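Local coordinates for Lmo1076 protein (Listeria monocytogenes serovar 1/2a, PDB 5JQC) that probably acts as a secreted cell-wall amidase (a putative autolysin), of which this chain is the part made of three SH3-like GW modules, at residues S24-Y38 / I86-K99. Sequence-based numbering, arbitrary orientation.
Sequences SEDAKVVKADGHGVY and IGWMDKRAFVYYPK. With PEG (di(hydroxyethyl)ether), chain H.
Backbone bonding between K28 and V95 defines the main register: K28 N donates to V95 O and V95 N to K28 O, both at 2.8 Å, the latter nearly straight (171°). With Y97 N to D26 O and V30 N to A93 O, these bonds add the closing strand 94-96 antiparallel to strand 19-29, at the opposite sheet edge from strand 84-90. A second, separate bridge pairs Y38 with W88 at 2.9 Å in each direction (Y38 N to W88 O, W88 N to Y38 O).

Apolar contacts link the two bridges. V29 and F94 run side by side, V29 CG2 3.6 Å from F94 CE2, while the F94 ring meets F79 edge-to-face. The selenomethionine M89, extended through SE, bends at its last torsion (chi3 56°), and its CE touches V29 CG1 while SE packs against A32, H35 and V37.

Among polar groups, R92 grips D90 side-on, NE to OD1 and NH2 to OD2 (2.6 Å). R92 N also bonds OD1, forming an Asx turn; the H35 ring packs CD2 on D90 CB at 3.5 Å, its plane 66° from the carboxylate, and its buried ND1 finds no partner. K99 NZ donates to S24 O and forms a long salt bridge with E25 OE2 at 3.9 Å. K28 NZ binds all three PEG oxygens, 2.6 Å to O1, beside Y97, whose hydroxyl bonds D62.

In the first GW module's SH3-like fold, closure of strand 94-96 onto the first strand, 19-29, and the tie from 36-38 to strand 84-90 thus rest on backbone bonds and apolar packing, supplemented by charged groups: buried D90 with exposed R92, and K99 at the surface.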
ATOM      1  N   SER A  24     -15.512   9.096  13.653  1.00 55.41           N
ATOM      2  CA  SER A  24     -14.347   9.745  13.041  1.00 56.59           C
ATOM      3  C   SER A  24     -14.361   9.382  11.561  1.00 54.29           C
ATOM      4  O   SER A  24     -14.040   8.250  11.181  1.00 59.74           O
ATOM      5  CB  SER A  24     -13.038   9.339  13.718  1.00 57.88           C
ATOM      6  OG  SER A  24     -11.938  10.018  13.116  1.00 64.35           O
ATOM      7  N   GLU A  25     -14.769  10.339  10.731  1.00 52.43           N
ATOM      8  CA  GLU A  25     -14.907  10.119   9.301  1.00 55.42           C
ATOM      9  C   GLU A  25     -14.497  11.379   8.561  1.00 54.60           C
ATOM     10  O   GLU A  25     -14.647  12.495   9.066  1.00 55.43           O
ATOM     11  CB  GLU A  25     -16.353   9.759   8.894  1.00 56.25           C
ATOM     12  CG  GLU A  25     -16.964   8.538   9.583  1.00 55.78           C
ATOM     13  CD  GLU A  25     -16.306   7.230   9.178  1.00 62.40           C
ATOM     14  OE1 GLU A  25     -15.752   7.146   8.057  1.00 64.28           O
ATOM     15  OE2 GLU A  25     -16.346   6.282   9.993  1.00 67.81           O
ATOM     16  N   ASP A  26     -13.991  11.187   7.353  1.00 58.33           N
ATOM     17  CA  ASP A  26     -13.839  12.268   6.394  1.00 60.94           C
ATOM     18  C   ASP A  26     -14.975  12.204   5.384  1.00 60.07           C
ATOM     19  O   ASP A  26     -15.450  11.120   5.027  1.00 58.59           O
ATOM     20  CB  ASP A  26     -12.489  12.181   5.681  1.00 68.10           C
ATOM     21  CG  ASP A  26     -11.331  12.388   6.628  1.00 75.31           C
ATOM     22  OD1 ASP A  26     -11.062  13.562   6.972  1.00 76.61           O
ATOM     23  OD2 ASP A  26     -10.713  11.380   7.044  1.00 74.97           O
ATOM     24  N   ALA A  27     -15.415  13.369   4.924  1.00 59.49           N
ATOM     25  CA  ALA A  27     -16.489  13.390   3.949  1.00 59.79           C
ATOM     26  C   ALA A  27     -16.391  14.665   3.134  1.00 66.20           C
ATOM     27  O   ALA A  27     -15.740  15.637   3.535  1.00 67.39           O
ATOM     28  CB  ALA A  27     -17.856  13.288   4.625  1.00 60.51           C
ATOM     29  N   LYS A  28     -17.059  14.647   1.987  1.00 69.24           N
ATOM     30  CA  LYS A  28     -17.218  15.819   1.144  1.00 70.16           C
ATOM     31  C   LYS A  28     -18.687  16.213   1.123  1.00 72.26           C
ATOM     32  O   LYS A  28     -19.550  15.386   0.804  1.00 74.32           O
ATOM     33  CB  LYS A  28     -16.729  15.556  -0.287  1.00 69.51           C
ATOM     34  CG  LYS A  28     -16.529  16.834  -1.079  1.00 71.76           C
ATOM     35  CD  LYS A  28     -15.961  16.580  -2.460  1.00 77.48           C
ATOM     36  CE  LYS A  28     -17.021  16.058  -3.409  1.00 78.67           C
ATOM     37  NZ  LYS A  28     -16.484  15.911  -4.792  1.00 79.14           N
ATOM     38  N   VAL A  29     -18.964  17.472   1.461  1.00 69.72           N
ATOM     39  CA  VAL A  29     -20.298  18.034   1.272  1.00 71.89           C
ATOM     40  C   VAL A  29     -20.613  18.100  -0.219  1.00 69.42           C
ATOM     41  O   VAL A  29     -19.832  18.638  -1.012  1.00 76.39           O
ATOM     42  CB  VAL A  29     -20.387  19.420   1.927  1.00 74.79           C
ATOM     43  CG1 VAL A  29     -21.752  20.016   1.729  1.00 75.68           C
ATOM     44  CG2 VAL A  29     -20.040  19.343   3.419  1.00 78.26           C
ATOM     45  N   VAL A  30     -21.760  17.553  -0.610  1.00 66.75           N
ATOM     46  CA  VAL A  30     -22.150  17.480  -2.015  1.00 69.69           C
ATOM     47  C   VAL A  30     -23.609  17.905  -2.148  1.00 76.30           C
ATOM     48  O   VAL A  30     -24.482  17.339  -1.476  1.00 79.16           O
ATOM     49  CB  VAL A  30     -21.956  16.067  -2.586  1.00 65.82           C
ATOM     50  CG1 VAL A  30     -22.470  16.003  -4.025  1.00 61.02           C
ATOM     51  CG2 VAL A  30     -20.498  15.665  -2.507  1.00 66.08           C
ATOM     52  N   LYS A  31     -23.871  18.886  -3.019  1.00 73.07           N
ATOM     53  CA  LYS A  31     -25.223  19.309  -3.392  1.00 69.03           C
ATOM     54  C   LYS A  31     -26.088  19.524  -2.155  1.00 73.50           C
ATOM     55  O   LYS A  31     -27.166  18.945  -2.005  1.00 71.85           O
ATOM     56  CB  LYS A  31     -25.870  18.299  -4.341  1.00 58.63           C
ATOM     57  N   ALA A  32     -25.580  20.368  -1.256  1.00 74.32           N
ATOM     58  CA  ALA A  32     -26.202  20.612   0.038  1.00 74.60           C
ATOM     59  C   ALA A  32     -26.871  21.979   0.112  1.00 80.72           C
ATOM     60  O   ALA A  32     -26.993  22.560   1.191  1.00 80.07           O
ATOM     61  CB  ALA A  32     -25.178  20.470   1.159  1.00 73.15           C
ATOM     62  N   ASP A  33     -27.311  22.503  -1.031  1.00 87.38           N
ATOM     63  CA  ASP A  33     -27.984  23.795  -1.034  1.00 88.08           C
ATOM     64  C   ASP A  33     -29.348  23.715  -0.360  1.00 84.88           C
ATOM     65  O   ASP A  33     -29.776  24.677   0.285  1.00 85.61           O
ATOM     66  CB  ASP A  33     -28.124  24.300  -2.468  1.00 89.78           C
ATOM     67  CG  ASP A  33     -26.910  23.967  -3.319  1.00 94.10           C
ATOM     68  OD1 ASP A  33     -26.959  22.957  -4.057  1.00 95.84           O
ATOM     69  OD2 ASP A  33     -25.906  24.707  -3.242  1.00 94.08           O
ATOM     70  N   GLY A  34     -30.031  22.580  -0.486  1.00 80.43           N
ATOM     71  CA  GLY A  34     -31.350  22.424   0.091  1.00 77.55           C
ATOM     72  C   GLY A  34     -31.367  21.914   1.520  1.00 77.60           C
ATOM     73  O   GLY A  34     -32.385  21.384   1.972  1.00 75.90           O
ATOM     74  N   HIS A  35     -30.264  22.066   2.250  1.00 74.92           N
ATOM     75  CA  HIS A  35     -30.187  21.632   3.638  1.00 70.42           C
ATOM     76  C   HIS A  35     -29.688  22.764   4.520  1.00 74.49           C
ATOM     77  O   HIS A  35     -28.977  23.663   4.063  1.00 77.49           O
ATOM     78  CB  HIS A  35     -29.254  20.445   3.821  1.00 70.48           C
ATOM     79  CG  HIS A  35     -29.725  19.196   3.160  1.00 66.79           C
ATOM     80  ND1 HIS A  35     -29.168  18.721   1.992  1.00 64.58           N
ATOM     81  CD2 HIS A  35     -30.686  18.309   3.511  1.00 68.17           C
ATOM     82  CE1 HIS A  35     -29.766  17.595   1.649  1.00 66.96           C
ATOM     83  NE2 HIS A  35     -30.694  17.325   2.552  1.00 70.19           N
ATOM     84  N   GLY A  36     -30.034  22.687   5.803  1.00 71.80           N
ATOM     85  CA  GLY A  36     -29.649  23.692   6.774  1.00 74.19           C
ATOM     86  C   GLY A  36     -28.539  23.215   7.693  1.00 73.10           C
ATOM     87  O   GLY A  36     -28.380  22.016   7.931  1.00 72.26           O
ATOM     88  N   VAL A  37     -27.761  24.172   8.197  1.00 74.26           N
ATOM     89  CA  VAL A  37     -26.796  23.945   9.268  1.00 76.03           C
ATOM     90  C   VAL A  37     -27.410  24.468  10.556  1.00 75.97           C
ATOM     91  O   VAL A  37     -28.007  25.552  10.571  1.00 78.63           O
ATOM     92  CB  VAL A  37     -25.450  24.635   8.964  1.00 75.96           C
ATOM     93  CG1 VAL A  37     -24.417  24.321  10.046  1.00 78.52           C
ATOM     94  CG2 VAL A  37     -24.932  24.231   7.584  1.00 74.38           C
ATOM     95  N   TYR A  38     -27.280  23.701  11.638  1.00 73.70           N
ATOM     96  CA  TYR A  38     -27.944  24.030  12.891  1.00 72.65           C
ATOM     97  C   TYR A  38     -26.953  23.902  14.040  1.00 73.71           C
ATOM     98  O   TYR A  38     -25.951  23.187  13.951  1.00 74.80           O
ATOM     99  CB  TYR A  38     -29.173  23.132  13.123  1.00 73.45           C
ATOM    100  CG  TYR A  38     -30.229  23.250  12.031  1.00 76.93           C
ATOM    101  CD1 TYR A  38     -30.158  22.475  10.871  1.00 75.90           C
ATOM    102  CD2 TYR A  38     -31.297  24.140  12.157  1.00 79.01           C
ATOM    103  CE1 TYR A  38     -31.122  22.584   9.867  1.00 75.95           C
ATOM    104  CE2 TYR A  38     -32.266  24.255  11.159  1.00 77.96           C
ATOM    105  CZ  TYR A  38     -32.170  23.477  10.014  1.00 76.81           C
ATOM    106  OH  TYR A  38     -33.121  23.586   9.015  1.00 74.78           O
ATOM    107  N   ILE A  86     -18.616  23.494  12.465  1.00 81.60           N
ATOM    108  CA  ILE A  86     -19.588  24.368  11.843  1.00 81.78           C
ATOM    109  C   ILE A  86     -20.963  24.189  12.458  1.00 85.89           C
ATOM    110  O   ILE A  86     -21.651  25.165  12.758  1.00 90.28           O
ATOM    111  CB  ILE A  86     -19.617  24.122  10.320  1.00 78.53           C
ATOM    112  CG1 ILE A  86     -18.207  24.275   9.740  1.00 78.82           C
ATOM    113  CG2 ILE A  86     -20.601  25.052   9.663  1.00 77.30           C
ATOM    114  CD1 ILE A  86     -17.487  25.543  10.171  1.00 75.09           C
ATOM    115  N   GLY A  87     -21.370  22.947  12.666  1.00 85.68           N
ATOM    116  CA  GLY A  87     -22.681  22.657  13.229  1.00 80.71           C
ATOM    117  C   GLY A  87     -23.117  21.254  12.838  1.00 77.06           C
ATOM    118  O   GLY A  87     -22.287  20.364  12.643  1.00 79.34           O
ATOM    119  N   TRP A  88     -24.432  21.091  12.721  1.00 70.12           N
ATOM    120  CA  TRP A  88     -25.047  19.828  12.339  1.00 64.65           C
ATOM    121  C   TRP A  88     -25.810  19.987  11.038  1.00 65.20           C
ATOM    122  O   TRP A  88     -26.463  21.008  10.814  1.00 69.94           O
ATOM    123  CB  TRP A  88     -26.013  19.336  13.392  1.00 59.01           C
ATOM    124  CG  TRP A  88     -25.387  19.118  14.677  1.00 61.66           C
ATOM    125  CD1 TRP A  88     -24.881  20.064  15.514  1.00 63.68           C
ATOM    126  CD2 TRP A  88     -25.198  17.860  15.321  1.00 60.56           C
ATOM    127  NE1 TRP A  88     -24.384  19.470  16.644  1.00 67.54           N
ATOM    128  CE2 TRP A  88     -24.570  18.116  16.553  1.00 64.98           C
ATOM    129  CE3 TRP A  88     -25.500  16.539  14.975  1.00 61.68           C
ATOM    130  CZ2 TRP A  88     -24.234  17.097  17.445  1.00 64.01           C
ATOM    131  CZ3 TRP A  88     -25.171  15.529  15.863  1.00 63.74           C
ATOM    132  CH2 TRP A  88     -24.547  15.814  17.086  1.00 63.29           C
HETATM  133  N   MSE A  89     -25.758  18.954  10.207  1.00 66.99           N
HETATM  134  CA  MSE A  89     -26.490  18.945   8.948  1.00 68.40           C
HETATM  135  C   MSE A  89     -26.930  17.522   8.603  1.00 62.72           C
HETATM  136  O   MSE A  89     -26.295  16.545   9.025  1.00 61.41           O
HETATM  137  CB  MSE A  89     -25.626  19.551   7.834  1.00 83.69           C
HETATM  138  CG  MSE A  89     -26.277  19.557   6.455  1.00 93.99           C
HETATM  139 SE   MSE A  89     -25.557  20.893   5.216  1.00106.79          SE
HETATM  140  CE  MSE A  89     -23.651  20.413   5.223  1.00110.90           C
ATOM    141  N   ASP A  90     -28.054  17.433   7.890  1.00 61.62           N
ATOM    142  CA  ASP A  90     -28.566  16.171   7.376  1.00 56.25           C
ATOM    143  C   ASP A  90     -27.431  15.343   6.794  1.00 55.53           C
ATOM    144  O   ASP A  90     -26.689  15.809   5.926  1.00 58.53           O
ATOM    145  CB  ASP A  90     -29.624  16.458   6.295  1.00 59.67           C
ATOM    146  CG  ASP A  90     -30.599  15.307   6.076  1.00 62.61           C
ATOM    147  OD1 ASP A  90     -30.212  14.119   6.114  1.00 64.67           O
ATOM    148  OD2 ASP A  90     -31.788  15.604   5.853  1.00 71.78           O
ATOM    149  N   LYS A  91     -27.311  14.103   7.274  1.00 56.61           N
ATOM    150  CA  LYS A  91     -26.270  13.199   6.786  1.00 53.61           C
ATOM    151  C   LYS A  91     -26.304  13.049   5.269  1.00 56.18           C
ATOM    152  O   LYS A  91     -25.259  12.819   4.645  1.00 58.92           O
ATOM    153  CB  LYS A  91     -26.421  11.838   7.464  1.00 50.64           C
ATOM    154  CG  LYS A  91     -25.384  10.820   7.064  1.00 55.39           C
ATOM    155  CD  LYS A  91     -25.524   9.605   7.937  1.00 58.00           C
ATOM    156  CE  LYS A  91     -24.380   8.655   7.722  1.00 57.80           C
ATOM    157  NZ  LYS A  91     -24.501   7.501   8.653  1.00 58.20           N
ATOM    158  N   ARG A  92     -27.484  13.190   4.657  1.00 55.44           N
ATOM    159  CA  ARG A  92     -27.614  13.047   3.209  1.00 52.55           C
ATOM    160  C   ARG A  92     -26.871  14.141   2.453  1.00 53.05           C
ATOM    161  O   ARG A  92     -26.540  13.960   1.279  1.00 55.18           O
ATOM    162  CB  ARG A  92     -29.092  13.050   2.804  1.00 45.17           C
ATOM    163  CG  ARG A  92     -29.868  11.773   3.141  1.00 50.35           C
ATOM    164  CD  ARG A  92     -31.358  11.932   2.796  1.00 54.90           C
ATOM    165  NE  ARG A  92     -31.936  13.030   3.568  1.00 60.18           N
ATOM    166  CZ  ARG A  92     -33.081  13.657   3.282  1.00 61.28           C
ATOM    167  NH1 ARG A  92     -33.813  13.321   2.212  1.00 56.68           N
ATOM    168  NH2 ARG A  92     -33.484  14.648   4.073  1.00 62.07           N
ATOM    169  N   ALA A  93     -26.587  15.266   3.098  1.00 55.51           N
ATOM    170  CA  ALA A  93     -25.806  16.306   2.446  1.00 58.57           C
ATOM    171  C   ALA A  93     -24.334  15.935   2.238  1.00 62.33           C
ATOM    172  O   ALA A  93     -23.596  16.745   1.668  1.00 65.30           O
ATOM    173  CB  ALA A  93     -25.906  17.605   3.255  1.00 54.53           C
ATOM    174  N   PHE A  94     -23.876  14.746   2.661  1.00 61.57           N
ATOM    175  CA  PHE A  94     -22.451  14.412   2.655  1.00 59.48           C
ATOM    176  C   PHE A  94     -22.174  13.110   1.904  1.00 59.98           C
ATOM    177  O   PHE A  94     -22.990  12.184   1.915  1.00 59.98           O
ATOM    178  CB  PHE A  94     -21.876  14.239   4.084  1.00 58.28           C
ATOM    179  CG  PHE A  94     -22.112  15.405   5.007  1.00 61.96           C
ATOM    180  CD1 PHE A  94     -23.323  15.560   5.663  1.00 59.87           C
ATOM    181  CD2 PHE A  94     -21.095  16.313   5.263  1.00 61.87           C
ATOM    182  CE1 PHE A  94     -23.518  16.625   6.532  1.00 62.67           C
ATOM    183  CE2 PHE A  94     -21.285  17.372   6.128  1.00 58.68           C
ATOM    184  CZ  PHE A  94     -22.492  17.529   6.763  1.00 63.00           C
ATOM    185  N   VAL A  95     -20.979  13.032   1.302  1.00 60.88           N
ATOM    186  CA  VAL A  95     -20.418  11.787   0.763  1.00 60.22           C
ATOM    187  C   VAL A  95     -19.199  11.403   1.604  1.00 61.34           C
ATOM    188  O   VAL A  95     -18.170  12.092   1.572  1.00 63.37           O
ATOM    189  CB  VAL A  95     -20.032  11.921  -0.713  1.00 60.31           C
ATOM    190  CG1 VAL A  95     -19.443  10.617  -1.218  1.00 59.42           C
ATOM    191  CG2 VAL A  95     -21.255  12.295  -1.555  1.00 61.69           C
ATOM    192  N   TYR A  96     -19.309  10.304   2.355  1.00 58.42           N
ATOM    193  CA  TYR A  96     -18.210   9.860   3.203  1.00 57.79           C
ATOM    194  C   TYR A  96     -17.123   9.208   2.361  1.00 64.07           C
ATOM    195  O   TYR A  96     -17.411   8.424   1.448  1.00 64.16           O
ATOM    196  CB  TYR A  96     -18.683   8.851   4.253  1.00 52.60           C
ATOM    197  CG  TYR A  96     -19.477   9.412   5.409  1.00 53.38           C
ATOM    198  CD1 TYR A  96     -20.178  10.609   5.296  1.00 51.92           C
ATOM    199  CD2 TYR A  96     -19.528   8.731   6.622  1.00 56.46           C
ATOM    200  CE1 TYR A  96     -20.905  11.109   6.358  1.00 55.17           C
ATOM    201  CE2 TYR A  96     -20.251   9.223   7.697  1.00 54.81           C
ATOM    202  CZ  TYR A  96     -20.935  10.414   7.562  1.00 57.79           C
ATOM    203  OH  TYR A  96     -21.661  10.915   8.622  1.00 61.26           O
ATOM    204  N   TYR A  97     -15.865   9.527   2.682  1.00 59.62           N
ATOM    205  CA  TYR A  97     -14.747   8.824   2.071  1.00 56.70           C
ATOM    206  C   TYR A  97     -14.556   7.464   2.742  1.00 55.02           C
ATOM    207  O   TYR A  97     -14.603   7.363   3.970  1.00 65.01           O
ATOM    208  CB  TYR A  97     -13.464   9.629   2.200  1.00 57.18           C
ATOM    209  CG  TYR A  97     -13.400  10.868   1.338  1.00 61.47           C
ATOM    210  CD1 TYR A  97     -13.179  10.782  -0.031  1.00 64.97           C
ATOM    211  CD2 TYR A  97     -13.519  12.128   1.901  1.00 61.27           C
ATOM    212  CE1 TYR A  97     -13.101  11.922  -0.813  1.00 63.00           C
ATOM    213  CE2 TYR A  97     -13.442  13.267   1.126  1.00 64.10           C
ATOM    214  CZ  TYR A  97     -13.235  13.161  -0.223  1.00 63.12           C
ATOM    215  OH  TYR A  97     -13.172  14.309  -0.974  1.00 66.97           O
ATOM    216  N   PRO A  98     -14.348   6.412   1.966  1.00 51.85           N
ATOM    217  CA  PRO A  98     -13.980   5.125   2.555  1.00 52.83           C
ATOM    218  C   PRO A  98     -12.570   5.203   3.107  1.00 53.96           C
ATOM    219  O   PRO A  98     -11.759   6.020   2.667  1.00 58.66           O
ATOM    220  CB  PRO A  98     -14.046   4.173   1.359  1.00 50.02           C
ATOM    221  CG  PRO A  98     -13.626   5.055   0.225  1.00 48.27           C
ATOM    222  CD  PRO A  98     -14.310   6.370   0.497  1.00 51.27           C
ATOM    223  N   LYS A  99     -12.273   4.337   4.072  1.00 54.70           N
ATOM    224  CA  LYS A  99     -10.937   4.256   4.654  1.00 52.28           C
ATOM    225  C   LYS A  99     -10.224   3.000   4.167  1.00 53.05           C
ATOM    226  O   LYS A  99     -10.858   1.969   3.915  1.00 53.93           O
ATOM    227  CB  LYS A  99     -11.002   4.247   6.185  1.00 54.43           C
ATOM    228  CG  LYS A  99     -11.612   5.506   6.824  1.00 53.90           C
ATOM    229  CD  LYS A  99     -11.797   5.313   8.334  1.00 50.25           C
ATOM    230  CE  LYS A  99     -12.272   6.584   9.024  1.00 52.17           C
ATOM    231  NZ  LYS A  99     -12.481   6.374  10.481  1.00 58.22           N
TER
HETATM  232  C1  PEG H 507     -18.916  13.418  -5.718  1.00 95.57           C
HETATM  233  O1  PEG H 507     -18.472  14.755  -5.987  1.00102.66           O
HETATM  234  C2  PEG H 507     -18.117  12.798  -4.574  1.00 91.97           C
HETATM  235  O2  PEG H 507     -16.717  12.944  -4.819  1.00 94.43           O
HETATM  236  C3  PEG H 507     -15.881  12.423  -3.783  1.00 96.46           C
HETATM  237  C4  PEG H 507     -14.414  12.523  -4.208  1.00 99.17           C
HETATM  238  O4  PEG H 507     -13.999  13.896  -4.269  1.00102.21           O
HETATM  239  O   HOH W   1     -10.152   8.116  11.441  1.00 62.62           O
HETATM  240  O   HOH W   2     -14.052   8.595   6.547  1.00 54.19           O